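Local structure of putative MCP-type signal transduction protein (Campylobacter jejuni subsp. jejuni serotype O:2, 4WY9) at residues D162-I170 / V182-S190; I234-Y244 / V254-G262. The protein is probably a transmembrane chemoreceptor whose periplasmic tandem-PAS region senses chemical signals, apparently by an indirect route, and relays them to the chemotaxis machinery. All blocks are in the same frame, centred on the assembly; numbering follows the deposited sequence.

Interactions 1 and 2 lie in different parts of the chain, their centres about 29 Å apart and their nearest atoms about 14 Å apart, and they follow one another in sequence without touching. Interaction 1 (162-170 with 182-190) is a buried contact near the centre of the folded molecule: two neighbouring strands of a hairpin, joined by a regular ladder of backbone bonds. Interaction 2 (234-244 with 254-262) is only partly buried. There a loop and the start of a helix lie against the outermost strand of a second sheet, and asparagine amides, tyrosine hydroxyls, waters and a bound acetate do much of the work that backbone pairing does in interaction 1.

Interaction 1: residues D162-I170 / V182-S190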
ATOM      1  N   ASP A 162     -12.929  -9.949   2.228  1.00 16.18           N
ATOM      2  CA  ASP A 162     -11.623  -9.805   1.602  1.00 15.58           C
ATOM      3  C   ASP A 162     -11.442  -8.427   1.006  1.00 14.83           C
ATOM      4  O   ASP A 162     -12.385  -7.818   0.501  1.00 16.27           O
ATOM      5  CB  ASP A 162     -11.445 -10.816   0.470  1.00 17.94           C
ATOM      6  CG  ASP A 162     -11.327 -12.250   0.948  1.00 20.14           C
ATOM      7  OD1 ASP A 162     -11.146 -12.497   2.155  1.00 21.12           O
ATOM      8  OD2 ASP A 162     -11.378 -13.139   0.061  1.00 22.94           O
ATOM      9  N   PHE A 163     -10.209  -7.916   1.062  1.00 12.78           N
ATOM     10  CA  PHE A 163      -9.851  -6.710   0.340  1.00 12.13           C
ATOM     11  C   PHE A 163      -8.397  -6.764  -0.107  1.00 11.38           C
ATOM     12  O   PHE A 163      -7.601  -7.557   0.408  1.00 12.42           O
ATOM     13  CB  PHE A 163     -10.138  -5.440   1.153  1.00 11.06           C
ATOM     14  CG  PHE A 163      -9.283  -5.271   2.398  1.00 11.81           C
ATOM     15  CD1 PHE A 163      -9.620  -5.906   3.562  1.00 13.01           C
ATOM     16  CD2 PHE A 163      -8.214  -4.421   2.405  1.00 12.13           C
ATOM     17  CE1 PHE A 163      -8.856  -5.741   4.715  1.00 13.51           C
ATOM     18  CE2 PHE A 163      -7.451  -4.247   3.548  1.00 12.48           C
ATOM     19  CZ  PHE A 163      -7.770  -4.895   4.692  1.00 12.79           C
ATOM     20  N   ASP A 164      -8.059  -5.967  -1.097  1.00 11.20           N
ATOM     21  CA  ASP A 164      -6.708  -5.868  -1.621  1.00 10.10           C
ATOM     22  C   ASP A 164      -5.979  -4.711  -0.959  1.00  8.72           C
ATOM     23  O   ASP A 164      -6.524  -3.604  -0.871  1.00 10.46           O
ATOM     24  CB  ASP A 164      -6.743  -5.735  -3.120  1.00 13.10           C
ATOM     25  CG  ASP A 164      -7.529  -6.854  -3.751  1.00 15.24           C
ATOM     26  OD1 ASP A 164      -7.116  -7.989  -3.608  1.00 16.82           O
ATOM     27  OD2 ASP A 164      -8.546  -6.568  -4.420  1.00 20.93           O
ATOM     28  N   ALA A 165      -4.783  -4.966  -0.491  1.00  8.65           N
ATOM     29  CA  ALA A 165      -4.125  -4.066   0.431  1.00  9.01           C
ATOM     30  C   ALA A 165      -2.640  -3.962   0.218  1.00  6.90           C
ATOM     31  O   ALA A 165      -2.012  -4.838  -0.358  1.00  8.50           O
ATOM     32  CB  ALA A 165      -4.378  -4.529   1.838  1.00 12.34           C
ATOM     33  N   VAL A 166      -2.055  -2.885   0.756  1.00  6.92           N
ATOM     34  CA  VAL A 166      -0.621  -2.820   0.948  1.00  7.02           C
ATOM     35  C   VAL A 166      -0.340  -2.353   2.378  1.00  6.55           C
ATOM     36  O   VAL A 166      -1.090  -1.545   2.934  1.00  7.68           O
ATOM     37  CB  VAL A 166       0.073  -1.912  -0.078  1.00  9.59           C
ATOM     38  CG1 VAL A 166      -0.432  -0.448   0.012  1.00 10.26           C
ATOM     39  CG2 VAL A 166       1.578  -1.961   0.073  1.00 12.01           C
ATOM     40  N   ASN A 167       0.732  -2.877   2.955  1.00  7.39           N
ATOM     41  CA  ASN A 167       1.091  -2.558   4.313  1.00  6.66           C
ATOM     42  C   ASN A 167       2.363  -1.746   4.397  1.00  6.60           C
ATOM     43  O   ASN A 167       3.294  -1.948   3.625  1.00  8.39           O
ATOM     44  CB  ASN A 167       1.222  -3.825   5.138  1.00  7.33           C
ATOM     45  CG  ASN A 167      -0.103  -4.472   5.381  1.00  8.29           C
ATOM     46  OD1 ASN A 167      -0.787  -4.139   6.357  1.00  9.76           O
ATOM     47  ND2 ASN A 167      -0.512  -5.333   4.478  1.00 10.31           N
ATOM     48  N   VAL A 168       2.394  -0.853   5.382  1.00  7.61           N
ATOM     49  CA  VAL A 168       3.503   0.029   5.659  1.00  8.34           C
ATOM     50  C   VAL A 168       3.795  -0.141   7.136  1.00  7.73           C
ATOM     51  O   VAL A 168       2.855  -0.047   7.925  1.00  9.91           O
ATOM     52  CB  VAL A 168       3.172   1.479   5.333  1.00 11.61           C
ATOM     53  CG1 VAL A 168       4.289   2.397   5.676  1.00 15.94           C
ATOM     54  CG2 VAL A 168       2.825   1.617   3.799  1.00 14.02           C
ATOM     55  N   ALA A 169       5.037  -0.402   7.512  1.00  6.41           N
ATOM     56  CA  ALA A 169       5.344  -0.701   8.913  1.00  6.82           C
ATOM     57  C   ALA A 169       6.740  -0.303   9.320  1.00  6.29           C
ATOM     58  O   ALA A 169       7.665  -0.247   8.494  1.00  6.79           O
ATOM     59  CB  ALA A 169       5.122  -2.198   9.175  1.00  9.69           C
ATOM     60  N   ILE A 170       6.899  -0.014  10.610  1.00  6.11           N
ATOM     61  CA  ILE A 170       8.166   0.442  11.180  1.00  6.71           C
ATOM     62  C   ILE A 170       8.387  -0.246  12.526  1.00  6.42           C
ATOM     63  O   ILE A 170       7.437  -0.384  13.317  1.00  6.93           O
ATOM     64  CB  ILE A 170       8.171   1.975  11.360  1.00  7.27           C
ATOM     65  CG1 ILE A 170       7.885   2.680  10.033  1.00  8.42           C
ATOM     66  CG2 ILE A 170       9.459   2.484  11.954  1.00  8.32           C
ATOM     67  CD1 ILE A 170       7.787   4.180  10.155  1.00  9.10           C
ATOM     68  N   VAL A 182       6.068  -3.664  16.324  1.00  6.24           N
ATOM     69  CA  VAL A 182       5.906  -3.105  14.987  1.00  5.74           C
ATOM     70  C   VAL A 182       4.669  -2.234  14.988  1.00  5.80           C
ATOM     71  O   VAL A 182       3.604  -2.692  15.428  1.00  6.35           O
ATOM     72  CB  VAL A 182       5.764  -4.195  13.912  1.00  6.69           C
ATOM     73  CG1 VAL A 182       5.521  -3.543  12.532  1.00  7.31           C
ATOM     74  CG2 VAL A 182       6.974  -5.108  13.874  1.00  7.72           C
ATOM     75  N   ILE A 183       4.788  -1.002  14.517  1.00  5.57           N
ATOM     76  CA  ILE A 183       3.625  -0.145  14.301  1.00  6.37           C
ATOM     77  C   ILE A 183       3.430  -0.022  12.790  1.00  6.59           C
ATOM     78  O   ILE A 183       4.373   0.313  12.056  1.00  7.20           O
ATOM     79  CB  ILE A 183       3.773   1.232  14.998  1.00  8.25           C
ATOM     80  CG1 ILE A 183       2.528   2.090  14.842  1.00 11.18           C
ATOM     81  CG2 ILE A 183       5.026   1.982  14.508  1.00  9.89           C
ATOM     82  CD1 ILE A 183       1.372   1.675  15.674  1.00 11.96           C
ATOM     83  N   GLY A 184       2.247  -0.336  12.306  1.00  6.37           N
ATOM     84  CA  GLY A 184       2.001  -0.308  10.891  1.00  6.74           C
ATOM     85  C   GLY A 184       0.620   0.141  10.508  1.00  6.28           C
ATOM     86  O   GLY A 184      -0.257   0.338  11.360  1.00  6.75           O
ATOM     87  N   MET A 185       0.426   0.278   9.204  1.00  7.24           N
ATOM     88  CA  MET A 185      -0.806   0.723   8.621  1.00  7.54           C
ATOM     89  C   MET A 185      -1.154  -0.097   7.380  1.00  7.87           C
ATOM     90  O   MET A 185      -0.236  -0.544   6.674  1.00 10.79           O
ATOM     91  CB  MET A 185      -0.730   2.189   8.205  1.00 10.74           C
ATOM     92  CG  MET A 185      -0.328   3.124   9.300  1.00 14.75           C
ATOM     93  SD  MET A 185       0.241   4.630   8.514  1.00 22.77           S
ATOM     94  CE  MET A 185       0.555   5.682   9.856  1.00 35.13           C
ATOM     95  N   THR A 186      -2.437  -0.224   7.109  1.00  8.37           N
ATOM     96  CA  THR A 186      -2.936  -0.899   5.931  1.00  9.42           C
ATOM     97  C   THR A 186      -3.714   0.058   5.076  1.00 10.11           C
ATOM     98  O   THR A 186      -4.650   0.682   5.570  1.00 12.39           O
ATOM     99  CB  THR A 186      -3.839  -2.107   6.278  1.00 10.58           C
ATOM    100  OG1 THR A 186      -3.172  -2.972   7.174  1.00 12.06           O
ATOM    101  CG2 THR A 186      -4.234  -2.852   5.043  1.00 12.04           C
ATOM    102  N   LEU A 187      -3.358   0.141   3.786  1.00  9.45           N
ATOM    103  CA  LEU A 187      -4.122   0.863   2.787  1.00 10.27           C
ATOM    104  C   LEU A 187      -4.941  -0.131   1.982  1.00  9.88           C
ATOM    105  O   LEU A 187      -4.390  -1.095   1.448  1.00 10.52           O
ATOM    106  CB  LEU A 187      -3.199   1.651   1.869  1.00 12.65           C
ATOM    107  CG  LEU A 187      -3.794   2.336   0.640  1.00 14.90           C
ATOM    108  CD1 LEU A 187      -4.785   3.392   1.009  1.00 19.27           C
ATOM    109  CD2 LEU A 187      -2.661   2.924  -0.207  1.00 18.64           C
ATOM    110  N   ASP A 188      -6.249   0.083   1.940  1.00 11.30           N
ATOM    111  CA  ASP A 188      -7.152  -0.675   1.086  1.00 11.54           C
ATOM    112  C   ASP A 188      -7.155  -0.043  -0.299  1.00 11.36           C
ATOM    113  O   ASP A 188      -7.523   1.117  -0.453  1.00 12.34           O
ATOM    114  CB  ASP A 188      -8.548  -0.697   1.697  1.00 13.80           C
ATOM    115  CG  ASP A 188      -9.567  -1.498   0.908  1.00 15.30           C
ATOM    116  OD1 ASP A 188      -9.373  -1.786  -0.291  1.00 14.12           O
ATOM    117  OD2 ASP A 188     -10.618  -1.817   1.500  1.00 15.80           O
ATOM    118  N   PHE A 189      -6.753  -0.790  -1.329  1.00 10.74           N
ATOM    119  CA  PHE A 189      -6.640  -0.201  -2.652  1.00 10.79           C
ATOM    120  C   PHE A 189      -7.976   0.255  -3.238  1.00 12.21           C
ATOM    121  O   PHE A 189      -7.983   0.983  -4.225  1.00 12.25           O
ATOM    122  CB  PHE A 189      -5.930  -1.148  -3.617  1.00 10.74           C
ATOM    123  CG  PHE A 189      -4.424  -1.148  -3.443  1.00  9.41           C
ATOM    124  CD1 PHE A 189      -3.686   0.012  -3.693  1.00 10.02           C
ATOM    125  CD2 PHE A 189      -3.751  -2.275  -3.011  1.00  9.57           C
ATOM    126  CE1 PHE A 189      -2.329   0.046  -3.550  1.00  9.86           C
ATOM    127  CE2 PHE A 189      -2.375  -2.247  -2.857  1.00  9.36           C
ATOM    128  CZ  PHE A 189      -1.659  -1.096  -3.116  1.00  8.85           C
ATOM    129  N   SER A 190      -9.103  -0.154  -2.646  0.51 13.09           N
ATOM    130  CA  SER A 190     -10.399   0.380  -3.060  0.51 14.00           C
ATOM    131  C   SER A 190     -10.402   1.893  -2.986  0.51 12.91           C
ATOM    132  O   SER A 190     -11.086   2.567  -3.768  0.51 13.33           O
ATOM    133  CB  SER A 190     -11.563  -0.176  -2.188  0.51 15.25           C
ATOM    134  OG  SER A 190     -11.759  -1.588  -2.404  0.51 14.87           O
TER
HETATM  135  O   HOH W   1      -9.851  -3.952  -1.963  1.00 17.27           O
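Thr186 OG1 donates to Asn167 OD1 at 2.8 Å, the side-chain bond that links the two strands. The side chains lie side by side, the hydroxyl tilted 31° from the amide carbonyl plane. Tyr80 OH also bonds to Asn167 OD1, so two hydroxyls hold this buried oxygen. Around them runs the backbone ladder: Val166 with Leu187, Val168 with Met185 and Ile170 with Ile183 are antiparallel hydrogen-bonded pairs, each bonded in both directions, as in Met185 N to Val168 O at 2.8 Å. Beyond the Val166-Leu187 pair, Phe189 N reaches Asp164 O at 2.9 Å. Here a helix begins, and Asp188 OD1 caps it, accepting from Ser190 N at 2.9 Å. A water joins Asp164 N to the same carboxylate oxygen.

On the face of Asn167, Thr186 has OG1 beside the backbone N (chi1 -53°) and turned to Asn167, which leaves CG2 anti to that N, where it meets Ala165 CB at 3.6 Å and the edge of the Phe163 ring; the Asp188 carboxylate lies against CD2 of that ring, the planes 34° apart. Gly184 lets the strands close in to 3.9 Å between its CA and that of Ala169. On the other face Phe189 folds back over the partner strand, its CZ 3.4 Å from Val166 CG1, and Val168, Ile170, Ile183 and Met185 turn to the long helix 8-51. Back on the Asn167 face, Ala169 packs on helix 132-140, as does Val182. This is an antiparallel beta hairpin in the central sheet of a PAS-like Cache (PDC) sensor domain, with helices against both faces.

Interaction 2: residues I234-Y244 / V254-G262; sequences INPNKGAQETY and VFNYIASDG. With ACT (acetate ion), chain B.
Ile258 O is gripped by two asparagine amides. Asn235 ND2 donates to it at 2.9 Å, almost straight (175°) and on a lone pair in the carbonyl plane; Asn237 ND2 comes from above that plane at 3.1 Å. Asn237 ND2 also bonds to Asn235 OD1, tying the amides together and restraining their rotation. With CG anti to the backbone N (chi1 -172°), Asn235 extends its amide over the strand end, its plane nearly perpendicular to the Tyr257 ring, and its ND2 makes a weak bond to Tyr257 OH. Tyr244 OH donates to Asn235 O at 2.7 Å, bracing the loop from the helix.

A neighbouring acetate, probably from the crystallisation liquor, takes bonds from Tyr257 OH (2.6 Å to OXT), Ser260 N and Ser260 OG; His221 is a further partner. Ile258 N bonds to Gly239 O from well above the carbonyl plane, and a water links the backbone N of Asn256 to Glu242 OE1. The Ile258 side chain packs beside Gly239 and Asn237 OD1. The Tyr257 ring runs under the helix start, with CE1 3.6 Å from Ala240 CB and CD1 3.4 Å from Thr243 OG1. Phe255 holds one ring face to Thr243 CA, and the extended Glu242 brings OE2 to 3.5 Å from Phe255 CD1, its carboxylate turned 57° from the ring plane. Helix 241-249 and the loop before it thus cover the edge strand 253-258 of a five-stranded antiparallel sheet with strand order 2-1-5-4-3, the layout of a PAS domain and here consistent with the second of the tandem pair.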
ATOM      1  N   ILE A 234       0.409 -12.843 -16.917  1.00 11.21           N
ATOM      2  CA  ILE A 234      -0.885 -12.942 -17.566  1.00 12.79           C
ATOM      3  C   ILE A 234      -0.905 -12.327 -18.947  1.00 11.82           C
ATOM      4  O   ILE A 234      -1.822 -12.572 -19.721  1.00 14.56           O
ATOM      5  CB  ILE A 234      -1.999 -12.383 -16.667  1.00 16.40           C
ATOM      6  CG1 ILE A 234      -1.801 -10.927 -16.420  1.00 18.60           C
ATOM      7  CG2 ILE A 234      -2.046 -13.153 -15.315  1.00 16.98           C
ATOM      8  CD1 ILE A 234      -2.737 -10.086 -17.171  1.00 20.81           C
ATOM      9  N   ASN A 235       0.135 -11.561 -19.267  1.00 11.03           N
ATOM     10  CA  ASN A 235       0.230 -10.916 -20.587  1.00 11.08           C
ATOM     11  C   ASN A 235       1.664 -11.045 -21.119  1.00 10.49           C
ATOM     12  O   ASN A 235       2.402 -10.078 -21.185  1.00 11.55           O
ATOM     13  CB  ASN A 235      -0.202  -9.452 -20.537  1.00 11.15           C
ATOM     14  CG  ASN A 235      -0.289  -8.843 -21.909  1.00 11.47           C
ATOM     15  OD1 ASN A 235      -0.641  -9.525 -22.874  1.00 14.20           O
ATOM     16  ND2 ASN A 235       0.026  -7.545 -22.011  1.00 11.11           N
ATOM     17  N   PRO A 236       2.067 -12.263 -21.515  1.00 11.02           N
ATOM     18  CA  PRO A 236       3.468 -12.502 -21.847  1.00 11.08           C
ATOM     19  C   PRO A 236       3.875 -12.137 -23.276  1.00 13.14           C
ATOM     20  O   PRO A 236       5.043 -12.289 -23.645  1.00 16.58           O
ATOM     21  CB  PRO A 236       3.602 -14.012 -21.624  1.00 12.55           C
ATOM     22  CG  PRO A 236       2.250 -14.530 -22.022  1.00 12.12           C
ATOM     23  CD  PRO A 236       1.289 -13.518 -21.439  1.00 10.99           C
ATOM     24  N   ASN A 237       2.960 -11.621 -24.074  1.00 11.74           N
ATOM     25  CA  ASN A 237       3.268 -11.435 -25.482  1.00 14.27           C
ATOM     26  C   ASN A 237       4.435 -10.479 -25.717  1.00 13.49           C
ATOM     27  O   ASN A 237       4.667  -9.557 -24.935  1.00 13.86           O
ATOM     28  CB  ASN A 237       2.034 -11.026 -26.246  1.00 17.35           C
ATOM     29  CG  ASN A 237       1.787  -9.578 -26.195  1.00 18.35           C
ATOM     30  OD1 ASN A 237       2.279  -8.830 -27.057  1.00 23.66           O
ATOM     31  ND2 ASN A 237       0.991  -9.134 -25.260  1.00 19.19           N
ATOM     32  N   LYS A 238       5.155 -10.682 -26.816  1.00 13.30           N
ATOM     33  CA  LYS A 238       6.359  -9.914 -27.117  1.00 14.46           C
ATOM     34  C   LYS A 238       6.047  -8.415 -27.245  1.00 13.77           C
ATOM     35  O   LYS A 238       6.885  -7.587 -26.932  1.00 14.01           O
ATOM     36  CB  LYS A 238       7.006 -10.424 -28.411  1.00 18.46           C
ATOM     37  CG  LYS A 238       8.270  -9.665 -28.767  1.00 26.33           C
ATOM     38  CD  LYS A 238       8.920 -10.199 -30.047  1.00 32.17           C
ATOM     39  CE  LYS A 238      10.285  -9.557 -30.288  1.00 38.77           C
ATOM     40  NZ  LYS A 238      10.796  -9.847 -31.649  1.00 45.66           N
ATOM     41  N   GLY A 239       4.826  -8.089 -27.665  1.00 13.61           N
ATOM     42  CA  GLY A 239       4.431  -6.701 -27.840  1.00 12.34           C
ATOM     43  C   GLY A 239       4.161  -5.951 -26.542  1.00 12.44           C
ATOM     44  O   GLY A 239       3.807  -4.773 -26.566  1.00 13.68           O
ATOM     45  N   ALA A 240       4.343  -6.622 -25.395  1.00 11.59           N
ATOM     46  CA  ALA A 240       4.160  -6.008 -24.087  1.00 11.24           C
ATOM     47  C   ALA A 240       5.508  -5.787 -23.397  1.00 10.92           C
ATOM     48  O   ALA A 240       5.595  -5.069 -22.382  1.00 11.77           O
ATOM     49  CB  ALA A 240       3.278  -6.852 -23.244  1.00 11.84           C
ATOM     50  N   GLN A 241       6.549  -6.426 -23.897  1.00 12.11           N
ATOM     51  CA  GLN A 241       7.784  -6.520 -23.157  1.00 13.79           C
ATOM     52  C   GLN A 241       8.536  -5.205 -23.000  1.00 15.09           C
ATOM     53  O   GLN A 241       9.206  -4.987 -21.988  1.00 15.93           O
ATOM     54  CB  GLN A 241       8.694  -7.563 -23.810  1.00 15.58           C
ATOM     55  CG  GLN A 241       8.111  -8.958 -23.809  1.00 17.25           C
ATOM     56  CD  GLN A 241       7.796  -9.481 -22.435  1.00 18.73           C
ATOM     57  OE1 GLN A 241       8.544  -9.246 -21.487  1.00 19.08           O
ATOM     58  NE2 GLN A 241       6.695 -10.174 -22.314  1.00 20.04           N
ATOM     59  N   GLU A 242       8.451  -4.317 -23.986  1.00 15.38           N
ATOM     60  CA  GLU A 242       9.125  -3.031 -23.876  1.00 17.15           C
ATOM     61  C   GLU A 242       8.574  -2.247 -22.679  1.00 15.93           C
ATOM     62  O   GLU A 242       9.330  -1.589 -21.938  1.00 15.74           O
ATOM     63  CB  GLU A 242       8.960  -2.205 -25.141  1.00 19.86           C
ATOM     64  CG  GLU A 242       9.796  -0.956 -25.124  1.00 19.44           C
ATOM     65  CD  GLU A 242       9.691  -0.146 -26.406  1.00 23.48           C
ATOM     66  OE1 GLU A 242       8.832  -0.504 -27.256  1.00 25.65           O
ATOM     67  OE2 GLU A 242      10.437   0.851 -26.530  1.00 23.58           O
ATOM     68  N   THR A 243       7.271  -2.287 -22.517  1.00 13.72           N
ATOM     69  CA  THR A 243       6.608  -1.605 -21.401  1.00 13.45           C
ATOM     70  C   THR A 243       7.058  -2.217 -20.086  1.00 12.79           C
ATOM     71  O   THR A 243       7.324  -1.490 -19.107  1.00 12.50           O
ATOM     72  CB  THR A 243       5.090  -1.651 -21.570  1.00 11.72           C
ATOM     73  OG1 THR A 243       4.739  -0.973 -22.787  1.00 12.09           O
ATOM     74  CG2 THR A 243       4.381  -1.035 -20.418  1.00 12.41           C
ATOM     75  N   TYR A 244       7.128  -3.551 -20.027  1.00 11.51           N
ATOM     76  CA  TYR A 244       7.545  -4.209 -18.795  1.00 12.91           C
ATOM     77  C   TYR A 244       8.968  -3.848 -18.396  1.00 14.95           C
ATOM     78  O   TYR A 244       9.293  -3.769 -17.203  1.00 15.16           O
ATOM     79  CB  TYR A 244       7.432  -5.734 -18.921  1.00 14.51           C
ATOM     80  CG  TYR A 244       6.066  -6.244 -19.202  1.00 13.27           C
ATOM     81  CD1 TYR A 244       4.940  -5.470 -18.935  1.00 13.15           C
ATOM     82  CD2 TYR A 244       5.868  -7.504 -19.754  1.00 12.17           C
ATOM     83  CE1 TYR A 244       3.687  -5.933 -19.181  1.00 12.11           C
ATOM     84  CE2 TYR A 244       4.624  -7.976 -20.007  1.00 11.86           C
ATOM     85  CZ  TYR A 244       3.527  -7.186 -19.740  1.00 10.96           C
ATOM     86  OH  TYR A 244       2.273  -7.637 -20.009  1.00 13.57           O
ATOM     87  N   VAL A 254       6.332   6.332 -23.024  0.64  9.07           N
ATOM     88  CA  VAL A 254       5.136   5.937 -23.738  0.64  7.69           C
ATOM     89  C   VAL A 254       5.495   4.990 -24.861  0.64  8.70           C
ATOM     90  O   VAL A 254       6.370   5.281 -25.678  0.64 11.63           O
ATOM     91  CB  VAL A 254       4.350   7.160 -24.310  0.64 10.12           C
ATOM     92  CG1 VAL A 254       2.951   6.649 -24.757  0.64 13.26           C
ATOM     93  CG2 VAL A 254       4.183   8.232 -23.266  0.64  8.16           C
ATOM     94  N   PHE A 255       4.790   3.877 -24.916  1.00  8.58           N
ATOM     95  CA  PHE A 255       5.154   2.745 -25.718  1.00  9.57           C
ATOM     96  C   PHE A 255       4.001   2.209 -26.540  1.00  9.34           C
ATOM     97  O   PHE A 255       2.842   2.353 -26.163  1.00 10.48           O
ATOM     98  CB  PHE A 255       5.679   1.606 -24.799  1.00 11.15           C
ATOM     99  CG  PHE A 255       6.757   2.036 -23.885  1.00 12.60           C
ATOM    100  CD1 PHE A 255       8.044   2.157 -24.316  1.00 16.45           C
ATOM    101  CD2 PHE A 255       6.461   2.388 -22.579  1.00 12.84           C
ATOM    102  CE1 PHE A 255       9.052   2.593 -23.486  1.00 15.94           C
ATOM    103  CE2 PHE A 255       7.458   2.823 -21.720  1.00 14.47           C
ATOM    104  CZ  PHE A 255       8.755   2.917 -22.173  1.00 16.37           C
ATOM    105  N   ASN A 256       4.320   1.550 -27.636  1.00  9.00           N
ATOM    106  CA  ASN A 256       3.388   0.634 -28.260  1.00  9.83           C
ATOM    107  C   ASN A 256       3.243  -0.566 -27.345  1.00  9.72           C
ATOM    108  O   ASN A 256       4.240  -1.079 -26.823  1.00 11.20           O
ATOM    109  CB  ASN A 256       3.876   0.222 -29.647  1.00 11.88           C
ATOM    110  CG  ASN A 256       3.670   1.317 -30.711  1.00 14.66           C
ATOM    111  OD1 ASN A 256       3.556   2.514 -30.418  1.00 23.24           O
ATOM    112  ND2 ASN A 256       3.692   0.922 -31.931  1.00 21.64           N
ATOM    113  N   TYR A 257       2.029  -1.040 -27.152  1.00  9.69           N
ATOM    114  CA  TYR A 257       1.749  -2.062 -26.153  1.00  8.22           C
ATOM    115  C   TYR A 257       0.555  -2.895 -26.553  1.00  9.95           C
ATOM    116  O   TYR A 257      -0.476  -2.366 -26.878  1.00 11.85           O
ATOM    117  CB  TYR A 257       1.460  -1.366 -24.806  1.00  8.71           C
ATOM    118  CG  TYR A 257       1.070  -2.276 -23.657  1.00  8.46           C
ATOM    119  CD1 TYR A 257       2.021  -3.034 -22.997  1.00  8.86           C
ATOM    120  CD2 TYR A 257      -0.252  -2.343 -23.214  1.00  8.24           C
ATOM    121  CE1 TYR A 257       1.679  -3.845 -21.951  1.00  8.56           C
ATOM    122  CE2 TYR A 257      -0.602  -3.161 -22.147  1.00  7.96           C
ATOM    123  CZ  TYR A 257       0.365  -3.918 -21.537  1.00  7.11           C
ATOM    124  OH  TYR A 257       0.034  -4.752 -20.502  1.00  9.17           O
ATOM    125  N   ILE A 258       0.693  -4.214 -26.476  0.51  9.11           N
ATOM    126  CA  ILE A 258      -0.417  -5.112 -26.717  0.51  9.46           C
ATOM    127  C   ILE A 258      -0.933  -5.601 -25.371  0.51  9.24           C
ATOM    128  O   ILE A 258      -0.218  -6.303 -24.659  0.51 10.99           O
ATOM    129  CB  ILE A 258      -0.042  -6.296 -27.613  0.51 10.98           C
ATOM    130  CG1 ILE A 258       0.435  -5.779 -28.973  0.51 12.46           C
ATOM    131  CG2 ILE A 258      -1.220  -7.236 -27.744  0.51 12.98           C
ATOM    132  CD1 ILE A 258       0.843  -6.872 -29.908  0.51 13.06           C
ATOM    133  N   ALA A 259      -2.151  -5.193 -25.034  1.00  9.09           N
ATOM    134  CA  ALA A 259      -2.706  -5.426 -23.703  1.00  9.22           C
ATOM    135  C   ALA A 259      -3.171  -6.861 -23.521  1.00 10.25           C
ATOM    136  O   ALA A 259      -3.263  -7.616 -24.478  1.00 12.10           O
ATOM    137  CB  ALA A 259      -3.854  -4.483 -23.449  1.00 10.68           C
ATOM    138  N   SER A 260      -3.456  -7.231 -22.271  1.00 10.34           N
ATOM    139  CA  SER A 260      -3.846  -8.588 -21.947  1.00 12.94           C
ATOM    140  C   SER A 260      -5.172  -8.975 -22.598  1.00 15.69           C
ATOM    141  O   SER A 260      -5.452 -10.165 -22.774  1.00 20.05           O
ATOM    142  CB  SER A 260      -3.956  -8.757 -20.418  1.00 14.30           C
ATOM    143  OG  SER A 260      -4.965  -7.928 -19.892  1.00 16.25           O
ATOM    144  N   ASP A 261      -6.021  -7.992 -22.888  1.00 16.82           N
ATOM    145  CA  ASP A 261      -7.299  -8.251 -23.595  1.00 18.53           C
ATOM    146  C   ASP A 261      -7.099  -8.306 -25.119  1.00 17.56           C
ATOM    147  O   ASP A 261      -8.085  -8.380 -25.848  1.00 19.27           O
ATOM    148  CB  ASP A 261      -8.358  -7.159 -23.258  1.00 19.18           C
ATOM    149  CG  ASP A 261      -7.882  -5.728 -23.497  1.00 19.58           C
ATOM    150  OD1 ASP A 261      -6.984  -5.515 -24.316  1.00 17.03           O
ATOM    151  OD2 ASP A 261      -8.503  -4.752 -22.863  1.00 18.27           O
ATOM    152  N   GLY A 262      -5.841  -8.209 -25.592  1.00 15.32           N
ATOM    153  CA  GLY A 262      -5.524  -8.280 -26.999  1.00 15.77           C
ATOM    154  C   GLY A 262      -5.446  -6.958 -27.731  1.00 14.82           C
ATOM    155  O   GLY A 262      -5.049  -6.936 -28.912  1.00 17.65           O
TER
HETATM  156  C   ACT B 401      -3.162  -4.974 -19.336  1.00 10.17           C
HETATM  157  O   ACT B 401      -4.213  -5.609 -19.028  1.00 11.61           O
HETATM  158  OXT ACT B 401      -2.497  -5.384 -20.330  1.00  9.46           O
HETATM  159  CH3 ACT B 401      -2.701  -3.815 -18.525  1.00 10.85           C
HETATM  160  O   HOH W   2       5.356  -2.700 -24.916  1.00 12.76           O
HETATM  161  O   HOH W   3       7.129   1.413 -28.322  1.00 19.44           O
HETATM  162  O   HOH W   4       6.610  -2.202 -28.066  1.00 31.76           O